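PDB 2V6K: maleylpyruvate isomerase from Ralstonia sp., which catalyses the glutathione-dependent isomerization of maleylpyruvate to fumarylpyruvate, a step in bacterial naphthalene degradation. Local coordinates for residues R18-L23 and A69-L74; A82-D87 and R93-A98; S11-R16 and I65-I70. All blocks are in the same frame, centred on the assembly; numbering follows the deposited sequence.

Interactions 1 and 3 lie on the same two helices, 12-24 and 67-77, with centres about 8 Å apart: interaction 3 joins their N-terminal ends at the glutathione site, and interaction 1 continues the seam toward their C-terminal ends, with the Ile71 side chain about 7 Å from the ligand. They touch where Ile71 CD1 meets Arg16 CG at 3.7 Å. Interaction 2 tucks the chain that follows helix 67-77 against helix 88-104; its centre is about 13 Å from that of interaction 1 and 16 Å from that of interaction 3. A salt bridge from Glu72 OE2 to Arg95 NE, 2.7 Å, ties interactions 1 and 2 together. All three contacts also reach the second subunit.

Interaction 1 of 3, residues R18-L23 and A69-L74; sequences RIALNL and AIIEWL
Leu74 and Ala20 meet in the seam between helices 12-24 and 67-77, the two near-parallel helices that lie side by side in the thioredoxin-like N-terminal domain of this glutathione transferase. Over these short segments the axes run 10.2 Å apart and only 8° from parallel. The contact is wholly apolar and buried.

Leu74 and Ala20 carry it in nearly equal measure, and Leu74 can be followed outward. Its CB sets out toward helix 12-24, and with CG anti to the carbonyl carbon (chi1 -72°) the branch is delivered into the seam. CD1 does the most work: it touches Ala20 CB and also packs against CG and CD2 of Leu21. CD2, the other methyl, meets Leu21 CD2 as well, so that one methyl of Leu21 touches both ends of the Leu74 fork. The two leucine side chains cross at about a right angle.

Ala20 also points into the seam, and its CA and that of Ile71 are the nearest such pair, 6.6 Å apart. Ile71 offers CG1 and, slightly farther off, CG2 to the same methyl of Ala20. Leu17, about one turn before Ala20 and Leu21, extends the apolar seam by touching Ile70, Ile71 and Leu74, while Leu164 of helix 164-178 covers Ile71. Ala20 CB thus rests over the notch between its two partners from helix 67-77, with Ile71 CG1 at 4.0 Å and Leu74 CD1 at 4.1 Å.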
loop_
_atom_site.group_PDB
_atom_site.type_symbol
_atom_site.label_atom_id
_atom_site.label_comp_id
_atom_site.label_asym_id
_atom_site.label_seq_id
_atom_site.Cartn_x
_atom_site.Cartn_y
_atom_site.Cartn_z
ATOM N N ARG A 18 14.400 -3.761 6.745
ATOM C CA ARG A 18 15.530 -4.357 7.461
ATOM C C ARG A 18 15.230 -5.793 7.866
ATOM O O ARG A 18 16.106 -6.652 7.781
ATOM C CB ARG A 18 15.928 -3.534 8.691
ATOM C CG ARG A 18 16.594 -2.205 8.359
ATOM C CD ARG A 18 17.157 -1.509 9.599
ATOM N NE ARG A 18 16.199 -1.311 10.691
ATOM C CZ ARG A 18 15.650 -0.142 11.030
ATOM N NH1 ARG A 18 15.913 0.971 10.343
ATOM N NH2 ARG A 18 14.818 -0.091 12.061
ATOM N N ILE A 19 13.998 -6.063 8.300
ATOM C CA ILE A 19 13.631 -7.434 8.670
ATOM C C ILE A 19 13.782 -8.361 7.467
ATOM O O ILE A 19 14.382 -9.427 7.578
ATOM C CB ILE A 19 12.198 -7.545 9.239
ATOM C CG1 ILE A 19 12.047 -6.737 10.533
ATOM C CG2 ILE A 19 11.845 -9.010 9.495
ATOM C CD1 ILE A 19 10.588 -6.474 10.933
ATOM N N ALA A 20 13.249 -7.947 6.322
ATOM C CA ALA A 20 13.309 -8.766 5.110
ATOM C C ALA A 20 14.754 -9.017 4.677
ATOM O O ALA A 20 15.122 -10.153 4.364
ATOM C CB ALA A 20 12.513 -8.118 3.987
ATOM N N LEU A 21 15.577 -7.970 4.673
ATOM C CA LEU A 21 16.993 -8.116 4.333
ATOM C C LEU A 21 17.691 -9.086 5.273
ATOM O O LEU A 21 18.453 -9.942 4.821
ATOM C CB LEU A 21 17.705 -6.758 4.348
ATOM C CG LEU A 21 17.368 -5.813 3.192
ATOM C CD1 LEU A 21 17.723 -4.395 3.564
ATOM C CD2 LEU A 21 18.103 -6.226 1.931
ATOM N N ASN A 22 17.427 -8.961 6.572
ATOM C CA ASN A 22 18.058 -9.837 7.560
ATOM C C ASN A 22 17.606 -11.283 7.422
ATOM O O ASN A 22 18.421 -12.202 7.550
ATOM C CB ASN A 22 17.804 -9.347 8.988
ATOM C CG ASN A 22 18.468 -8.021 9.281
ATOM O OD1 ASN A 22 19.228 -7.494 8.469
ATOM N ND2 ASN A 22 18.170 -7.465 10.452
ATOM N N LEU A 23 16.323 -11.495 7.145
ATOM C CA LEU A 23 15.827 -12.854 6.952
ATOM C C LEU A 23 16.507 -13.517 5.761
ATOM O O LEU A 23 16.791 -14.716 5.792
ATOM C CB LEU A 23 14.306 -12.869 6.788
ATOM C CG LEU A 23 13.495 -12.672 8.071
ATOM C CD1 LEU A 23 12.046 -12.371 7.736
ATOM C CD2 LEU A 23 13.585 -13.898 8.974
ATOM N N ALA A 69 7.554 -3.030 -2.997
ATOM C CA ALA A 69 8.165 -3.473 -4.249
ATOM C C ALA A 69 9.571 -4.033 -4.028
ATOM O O ALA A 69 9.955 -5.041 -4.642
ATOM C CB ALA A 69 8.199 -2.326 -5.239
ATOM N N ILE A 70 10.341 -3.376 -3.164
ATOM C CA ILE A 70 11.678 -3.859 -2.830
ATOM C C ILE A 70 11.602 -5.232 -2.173
ATOM O O ILE A 70 12.389 -6.121 -2.507
ATOM C CB ILE A 70 12.434 -2.875 -1.912
ATOM C CG1 ILE A 70 12.616 -1.528 -2.611
ATOM C CG2 ILE A 70 13.790 -3.462 -1.515
ATOM C CD1 ILE A 70 13.091 -0.404 -1.695
ATOM N N ILE A 71 10.670 -5.412 -1.245
ATOM C CA ILE A 71 10.545 -6.699 -0.560
ATOM C C ILE A 71 10.139 -7.824 -1.519
ATOM O O ILE A 71 10.703 -8.927 -1.454
ATOM C CB ILE A 71 9.632 -6.594 0.672
ATOM C CG1 ILE A 71 10.304 -5.697 1.720
ATOM C CG2 ILE A 71 9.333 -7.985 1.251
ATOM C CD1 ILE A 71 9.393 -5.297 2.877
ATOM N N GLU A 72 9.203 -7.551 -2.432
ATOM C CA GLU A 72 8.853 -8.526 -3.474
ATOM C C GLU A 72 10.059 -8.862 -4.360
ATOM O O GLU A 72 10.254 -10.022 -4.746
ATOM C CB GLU A 72 7.698 -8.010 -4.331
ATOM C CG GLU A 72 6.366 -7.888 -3.603
ATOM C CD GLU A 72 5.458 -9.099 -3.757
ATOM O OE1 GLU A 72 5.863 -10.117 -4.365
ATOM O OE2 GLU A 72 4.305 -9.011 -3.285
ATOM N N TRP A 73 10.871 -7.850 -4.666
ATOM C CA TRP A 73 12.110 -8.037 -5.427
ATOM C C TRP A 73 13.103 -8.929 -4.673
ATOM O O TRP A 73 13.678 -9.852 -5.257
ATOM C CB TRP A 73 12.695 -6.666 -5.786
ATOM C CG TRP A 73 14.016 -6.656 -6.501
ATOM C CD1 TRP A 73 14.225 -6.734 -7.847
ATOM C CD2 TRP A 73 15.310 -6.522 -5.900
ATOM N NE1 TRP A 73 15.573 -6.671 -8.122
ATOM C CE2 TRP A 73 16.259 -6.539 -6.942
ATOM C CE3 TRP A 73 15.757 -6.390 -4.576
ATOM C CZ2 TRP A 73 17.635 -6.438 -6.705
ATOM C CZ3 TRP A 73 17.126 -6.290 -4.341
ATOM C CH2 TRP A 73 18.042 -6.313 -5.400
ATOM N N LEU A 74 13.284 -8.674 -3.376
ATOM C CA LEU A 74 14.148 -9.520 -2.545
ATOM C C LEU A 74 13.695 -10.968 -2.542
ATOM O O LEU A 74 14.524 -11.875 -2.615
ATOM C CB LEU A 74 14.187 -9.019 -1.101
ATOM C CG LEU A 74 14.954 -7.736 -0.817
ATOM C CD1 LEU A 74 14.745 -7.343 0.631
ATOM C CD2 LEU A 74 16.440 -7.934 -1.091
#

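Interaction 2 of 3, residues A82-D87 and R93-A98; sequences ALLPAD and RVRALA
Val94, on helix 88-104, is gripped by two consecutive residues of the loop that leads into that helix, Leu84 and Pro85. Its isopropyl fork divides the work. CG1, anti to the backbone N (chi1 171°), takes Leu84 CD2 at 3.7 Å, and CG2 takes Pro85 CD at 3.8 Å. Leu84 comes in at a slant and also brings CD2 near Val94 CB, whereas Pro85 CD and CG both lie against Val94 CG2. This is the tight, apolar part of the contact. It is deepened by Leu164, which touches both Leu84 and Val94, and by Phe158, which lies against Pro85 and Val94.

The other branch of Leu84 belongs to a looser and more polar side. CD1 leans on the end of Arg95, at 3.9 Å from NH2, and the two side chains cross at about a right angle; Glu72 of helix 67-77 touches Leu84 too. Arg95 runs extended from CG to NE, which carries its guanidinium past the leucine to that same glutamate, outside the two segments, where Arg95 NE and Glu72 OE2 form a salt bridge. A long, weak ion pair links NH2 to Glu72 of the second subunit. Farther along, Ala86 and Asp87 are exposed, and Asp87 serves as N-cap of helix 88-104, its OD2 accepting from Gly90 N.

The loop thus folds back on the second turn of the helix it introduces, at the passage from the thioredoxin-like domain to the all-helical one. Leu83 turns the other way, onto Leu23 and Lys24 of helix 12-24, while helix 164-178 lies against both the loop and helix 88-104 through Leu164.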
loop_
_atom_site.group_PDB
_atom_site.type_symbol
_atom_site.label_atom_id
_atom_site.label_comp_id
_atom_site.label_asym_id
_atom_site.label_seq_id
_atom_site.Cartn_x
_atom_site.Cartn_y
_atom_site.Cartn_z
ATOM N N ALA A 82 12.204 -18.681 1.878
ATOM C CA ALA A 82 11.048 -18.088 1.217
ATOM C C ALA A 82 10.237 -17.241 2.193
ATOM O O ALA A 82 9.926 -17.690 3.301
ATOM C CB ALA A 82 10.175 -19.168 0.608
ATOM N N LEU A 83 9.906 -16.021 1.776
ATOM C CA LEU A 83 9.032 -15.139 2.560
ATOM C C LEU A 83 7.607 -15.089 2.013
ATOM O O LEU A 83 6.740 -14.417 2.572
ATOM C CB LEU A 83 9.622 -13.730 2.647
ATOM C CG LEU A 83 11.025 -13.640 3.256
ATOM C CD1 LEU A 83 11.482 -12.197 3.330
ATOM C CD2 LEU A 83 11.088 -14.294 4.638
ATOM N N LEU A 84 7.370 -15.800 0.916
ATOM C CA LEU A 84 6.022 -15.981 0.388
ATOM C C LEU A 84 5.777 -17.460 0.172
ATOM O O LEU A 84 6.694 -18.185 -0.209
ATOM C CB LEU A 84 5.846 -15.240 -0.934
ATOM C CG LEU A 84 5.647 -13.731 -0.817
ATOM C CD1 LEU A 84 5.666 -13.084 -2.194
ATOM C CD2 LEU A 84 4.338 -13.411 -0.090
ATOM N N PRO A 85 4.542 -17.924 0.426
ATOM C CA PRO A 85 4.250 -19.325 0.133
ATOM C C PRO A 85 4.178 -19.591 -1.367
ATOM O O PRO A 85 4.143 -18.654 -2.169
ATOM C CB PRO A 85 2.896 -19.567 0.807
ATOM C CG PRO A 85 2.325 -18.249 1.059
ATOM C CD PRO A 85 3.393 -17.206 1.004
ATOM N N ALA A 86 4.161 -20.866 -1.732
ATOM C CA ALA A 86 4.235 -21.273 -3.128
ATOM C C ALA A 86 2.879 -21.311 -3.829
ATOM O O ALA A 86 2.817 -21.236 -5.059
ATOM C CB ALA A 86 4.928 -22.619 -3.237
ATOM N N ASP A 87 1.802 -21.423 -3.053
ATOM C CA ASP A 87 0.457 -21.594 -3.608
ATOM C C ASP A 87 -0.268 -20.264 -3.755
ATOM O O ASP A 87 -0.081 -19.359 -2.943
ATOM C CB ASP A 87 -0.364 -22.562 -2.750
ATOM C CG ASP A 87 -0.598 -22.045 -1.344
ATOM O OD1 ASP A 87 0.390 -21.866 -0.599
ATOM O OD2 ASP A 87 -1.773 -21.818 -0.984
ATOM N N ARG A 93 -3.218 -14.401 0.511
ATOM C CA ARG A 93 -3.506 -14.134 1.929
ATOM C C ARG A 93 -2.371 -13.377 2.602
ATOM O O ARG A 93 -2.614 -12.449 3.372
ATOM C CB ARG A 93 -3.773 -15.430 2.709
ATOM C CG ARG A 93 -4.827 -16.336 2.115
ATOM C CD ARG A 93 -6.186 -15.687 2.092
ATOM N NE ARG A 93 -7.120 -16.517 1.336
ATOM C CZ ARG A 93 -8.390 -16.212 1.090
ATOM N NH1 ARG A 93 -8.926 -15.083 1.542
ATOM N NH2 ARG A 93 -9.124 -17.052 0.382
ATOM N N VAL A 94 -1.134 -13.786 2.330
ATOM C CA VAL A 94 0.027 -13.115 2.909
ATOM C C VAL A 94 0.138 -11.696 2.364
ATOM O O VAL A 94 0.386 -10.755 3.120
ATOM C CB VAL A 94 1.332 -13.916 2.674
ATOM C CG1 VAL A 94 2.543 -13.099 3.093
ATOM C CG2 VAL A 94 1.300 -15.223 3.457
ATOM N N ARG A 95 -0.059 -11.524 1.062
ATOM C CA ARG A 95 -0.057 -10.175 0.494
ATOM C C ARG A 95 -1.183 -9.314 1.055
ATOM O O ARG A 95 -1.007 -8.110 1.222
ATOM C CB ARG A 95 -0.126 -10.221 -1.032
ATOM C CG ARG A 95 1.160 -10.674 -1.696
ATOM C CD ARG A 95 1.058 -10.512 -3.203
ATOM N NE ARG A 95 2.327 -10.788 -3.877
ATOM C CZ ARG A 95 2.514 -11.717 -4.807
ATOM N NH1 ARG A 95 1.508 -12.493 -5.210
ATOM N NH2 ARG A 95 3.718 -11.858 -5.345
ATOM N N ALA A 96 -2.338 -9.913 1.338
ATOM C CA ALA A 96 -3.466 -9.156 1.886
ATOM C C ALA A 96 -3.162 -8.674 3.301
ATOM O O ALA A 96 -3.426 -7.514 3.640
ATOM C CB ALA A 96 -4.742 -9.982 1.859
ATOM N N LEU A 97 -2.601 -9.556 4.125
ATOM C CA LEU A 97 -2.199 -9.180 5.479
ATOM C C LEU A 97 -1.205 -8.028 5.432
ATOM O O LEU A 97 -1.352 -7.032 6.148
ATOM C CB LEU A 97 -1.593 -10.378 6.220
ATOM C CG LEU A 97 -2.587 -11.456 6.662
ATOM C CD1 LEU A 97 -1.848 -12.701 7.126
ATOM C CD2 LEU A 97 -3.515 -10.944 7.759
ATOM N N ALA A 98 -0.200 -8.151 4.568
ATOM C CA ALA A 98 0.808 -7.105 4.434
ATOM C C ALA A 98 0.166 -5.795 4.012
ATOM O O ALA A 98 0.507 -4.743 4.550
ATOM C CB ALA A 98 1.887 -7.518 3.440
#

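Interaction 3 of 3, residues S11-R16 and I65-I70. With TGG (gamma-glutamyl-S-(1,2-dicarboxyethyl)cysteinylglycine), chain C.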
loop_
_atom_site.group_PDB
_atom_site.type_symbol
_atom_site.label_atom_id
_atom_site.label_comp_id
_atom_site.label_asym_id
_atom_site.label_seq_id
_atom_site.Cartn_x
_atom_site.Cartn_y
_atom_site.Cartn_z
ATOM N N SER A 11 11.829 4.201 12.080
ATOM C CA SER A 11 11.055 4.301 10.856
ATOM C C SER A 11 10.443 2.949 10.566
ATOM O O SER A 11 11.168 1.963 10.412
ATOM C CB SER A 11 11.962 4.716 9.699
ATOM O OG SER A 11 11.376 4.385 8.454
ATOM N N GLY A 12 9.117 2.900 10.500
ATOM C CA GLY A 12 8.392 1.653 10.287
ATOM C C GLY A 12 8.724 0.976 8.974
ATOM O O GLY A 12 8.933 -0.231 8.936
ATOM N N THR A 13 8.768 1.748 7.889
ATOM C CA THR A 13 9.069 1.176 6.577
ATOM C C THR A 13 10.535 0.769 6.483
ATOM O O THR A 13 10.862 -0.193 5.794
ATOM C CB THR A 13 8.737 2.133 5.435
ATOM O OG1 THR A 13 9.365 3.395 5.702
ATOM C CG2 THR A 13 7.233 2.325 5.306
ATOM N N SER A 14 11.419 1.490 7.170
ATOM C CA SER A 14 12.826 1.087 7.234
ATOM C C SER A 14 12.963 -0.231 7.981
ATOM O O SER A 14 13.645 -1.145 7.526
ATOM C CB SER A 14 13.662 2.150 7.941
ATOM O OG SER A 14 13.681 3.367 7.205
ATOM N N HIS A 15 12.322 -0.307 9.141
ATOM C CA HIS A 15 12.287 -1.496 9.990
ATOM C C HIS A 15 11.759 -2.699 9.198
ATOM O O HIS A 15 12.365 -3.780 9.224
ATOM C CB HIS A 15 11.405 -1.139 11.198
ATOM C CG HIS A 15 11.331 -2.178 12.273
ATOM N ND1 HIS A 15 10.540 -2.000 13.387
ATOM C CD2 HIS A 15 11.911 -3.397 12.409
ATOM C CE1 HIS A 15 10.636 -3.062 14.166
ATOM N NE2 HIS A 15 11.465 -3.922 13.599
ATOM N N ARG A 16 10.653 -2.490 8.481
ATOM C CA ARG A 16 10.038 -3.499 7.620
ATOM C C ARG A 16 11.049 -4.097 6.637
ATOM O O ARG A 16 11.183 -5.321 6.519
ATOM C CB ARG A 16 8.871 -2.833 6.882
ATOM C CG ARG A 16 8.025 -3.713 5.972
ATOM C CD ARG A 16 7.207 -2.841 5.038
ATOM N NE ARG A 16 6.221 -2.054 5.775
ATOM C CZ ARG A 16 5.460 -1.106 5.236
ATOM N NH1 ARG A 16 5.599 -0.783 3.953
ATOM N NH2 ARG A 16 4.566 -0.469 5.984
ATOM N N ILE A 65 13.053 2.105 -4.878
ATOM C CA ILE A 65 12.182 2.725 -3.886
ATOM C C ILE A 65 10.942 1.865 -3.672
ATOM O O ILE A 65 10.704 0.909 -4.418
ATOM C CB ILE A 65 11.787 4.178 -4.270
ATOM C CG1 ILE A 65 10.880 4.199 -5.507
ATOM C CG2 ILE A 65 13.040 5.030 -4.467
ATOM C CD1 ILE A 65 10.130 5.511 -5.701
ATOM N N GLN A 66 10.163 2.227 -2.653
ATOM C CA GLN A 66 8.915 1.549 -2.270
ATOM C C GLN A 66 9.148 0.205 -1.595
ATOM O O GLN A 66 9.322 -0.825 -2.263
ATOM C CB GLN A 66 7.949 1.422 -3.449
ATOM C CG GLN A 66 7.291 2.747 -3.775
ATOM C CD GLN A 66 6.381 3.238 -2.669
ATOM O OE1 GLN A 66 5.793 2.448 -1.917
ATOM N NE2 GLN A 66 6.267 4.561 -2.549
ATOM N N SER A 67 9.135 0.204 -0.264
ATOM C CA SER A 67 9.394 -1.035 0.463
ATOM C C SER A 67 8.548 -2.236 -0.003
ATOM O O SER A 67 9.080 -3.338 -0.065
ATOM C CB SER A 67 9.347 -0.833 1.986
ATOM O OG SER A 67 8.046 -0.579 2.478
ATOM N N PRO A 68 7.250 -2.050 -0.344
ATOM C CA PRO A 68 6.540 -3.254 -0.800
ATOM C C PRO A 68 7.145 -3.880 -2.056
ATOM O O PRO A 68 7.235 -5.112 -2.158
ATOM C CB PRO A 68 5.123 -2.738 -1.072
ATOM C CG PRO A 68 4.995 -1.576 -0.146
ATOM C CD PRO A 68 6.328 -0.898 -0.271
ATOM N N ALA A 69 7.554 -3.030 -2.997
ATOM C CA ALA A 69 8.165 -3.473 -4.249
ATOM C C ALA A 69 9.571 -4.033 -4.028
ATOM O O ALA A 69 9.955 -5.041 -4.642
ATOM C CB ALA A 69 8.199 -2.326 -5.239
ATOM N N ILE A 70 10.341 -3.376 -3.164
ATOM C CA ILE A 70 11.678 -3.859 -2.830
ATOM C C ILE A 70 11.602 -5.232 -2.173
ATOM O O ILE A 70 12.389 -6.121 -2.507
ATOM C CB ILE A 70 12.434 -2.875 -1.912
ATOM C CG1 ILE A 70 12.616 -1.528 -2.611
ATOM C CG2 ILE A 70 13.790 -3.462 -1.515
ATOM C CD1 ILE A 70 13.091 -0.404 -1.695
HETATM O OC1 TGG C . 6.747 1.637 1.923
HETATM C CO1 TGG C . 7.276 2.606 1.342
HETATM O OT1 TGG C . 8.486 2.657 1.037
HETATM C CA1 TGG C . 6.389 3.762 0.979
HETATM N NN1 TGG C . 5.070 3.283 0.584
HETATM C CB1 TGG C . 6.210 4.703 2.165
HETATM C CG1 TGG C . 7.526 5.349 2.563
HETATM C CD1 TGG C . 7.395 6.512 3.538
HETATM O OE1 TGG C . 6.130 6.661 4.136
HETATM N NN2 TGG C . 8.435 6.456 4.518
HETATM C CA2 TGG C . 8.383 7.181 5.759
HETATM C CO2 TGG C . 8.871 8.571 5.374
HETATM O OC2 TGG C . 10.226 8.621 5.001
HETATM N NN3 TGG C . 8.462 9.625 6.253
HETATM C CA3 TGG C . 9.050 10.942 6.118
HETATM C CO3 TGG C . 7.969 11.983 6.164
HETATM O OC3 TGG C . 6.782 11.625 6.301
HETATM O OT3 TGG C . 8.335 13.178 6.073
HETATM C CB2 TGG C . 9.248 6.343 6.679
HETATM S SG2 TGG C . 9.673 7.070 8.213
HETATM C CD2 TGG C . 8.251 7.210 9.242
HETATM C CE2 TGG C . 7.845 5.844 9.743
HETATM O OE2 TGG C . 8.031 5.530 10.942
HETATM O OF2 TGG C . 7.327 5.039 8.936
HETATM C CF2 TGG C . 8.684 8.157 10.361
HETATM C CH2 TGG C . 7.565 8.585 11.278
HETATM O OI2 TGG C . 6.385 8.409 10.924
HETATM O OJ2 TGG C . 7.879 9.097 12.378
#
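Arg16 reaches across from helix 12-24 to Ser67 of helix 67-77, with its CD and NH1 both beside the serine OG. This is the glutathione site of the thioredoxin-like domain, where the N-terminal ends of the two helices converge on the bound substrate analogue dicarboxyethyl glutathione.

The arginine chain bends at chi3 (-66°), bringing NH1 over to donate to Ser67 OG. The bond is 2.9 Å long but far from straight, 131° at the hydrogen, with the oxygen tilted out of the guanidinium plane. One face of the guanidinium has Thr13 CG2 3.6 Å above it, offset toward the rim. Ser67 OG passes the grip on, donating to carboxylate oxygen OC1 of the ligand's gamma-glutamyl end at 2.6 Å. Ser67 N holds the other oxygen, OT1, almost straight on at 174°. The carboxylate therefore sits at the start of helix 67-77, where the helix end and the nearby arginine would probably stabilise its charge. Arg16 helps position the serine hydroxyl, while its NH1 also stands 3.4 Å from ligand OC1.

Gln66, the N-cap residue, bends at chi2 so that OE1 accepts from the ligand amino group NN1. Its NE2 is hydrogen-bonded to Gln51 OE1 of the same chain and to Asp104 OD2 of the second subunit, so the dimer partner helps position this amide.

On the facing helix Thr13 OG1 is hydrogen-bonded to Val54 O and lies against the ligand's cysteinyl CB2. Ser11 OG approaches ligand sulfur SG2 at 3.2 Å. The same hydroxyl shares a hydrogen bond with Ser14 OG. Beyond the sulfur, the dicarboxyethyl group is anchored by Gly12 N, which donates to its carboxylate oxygen OE2 at 2.9 Å.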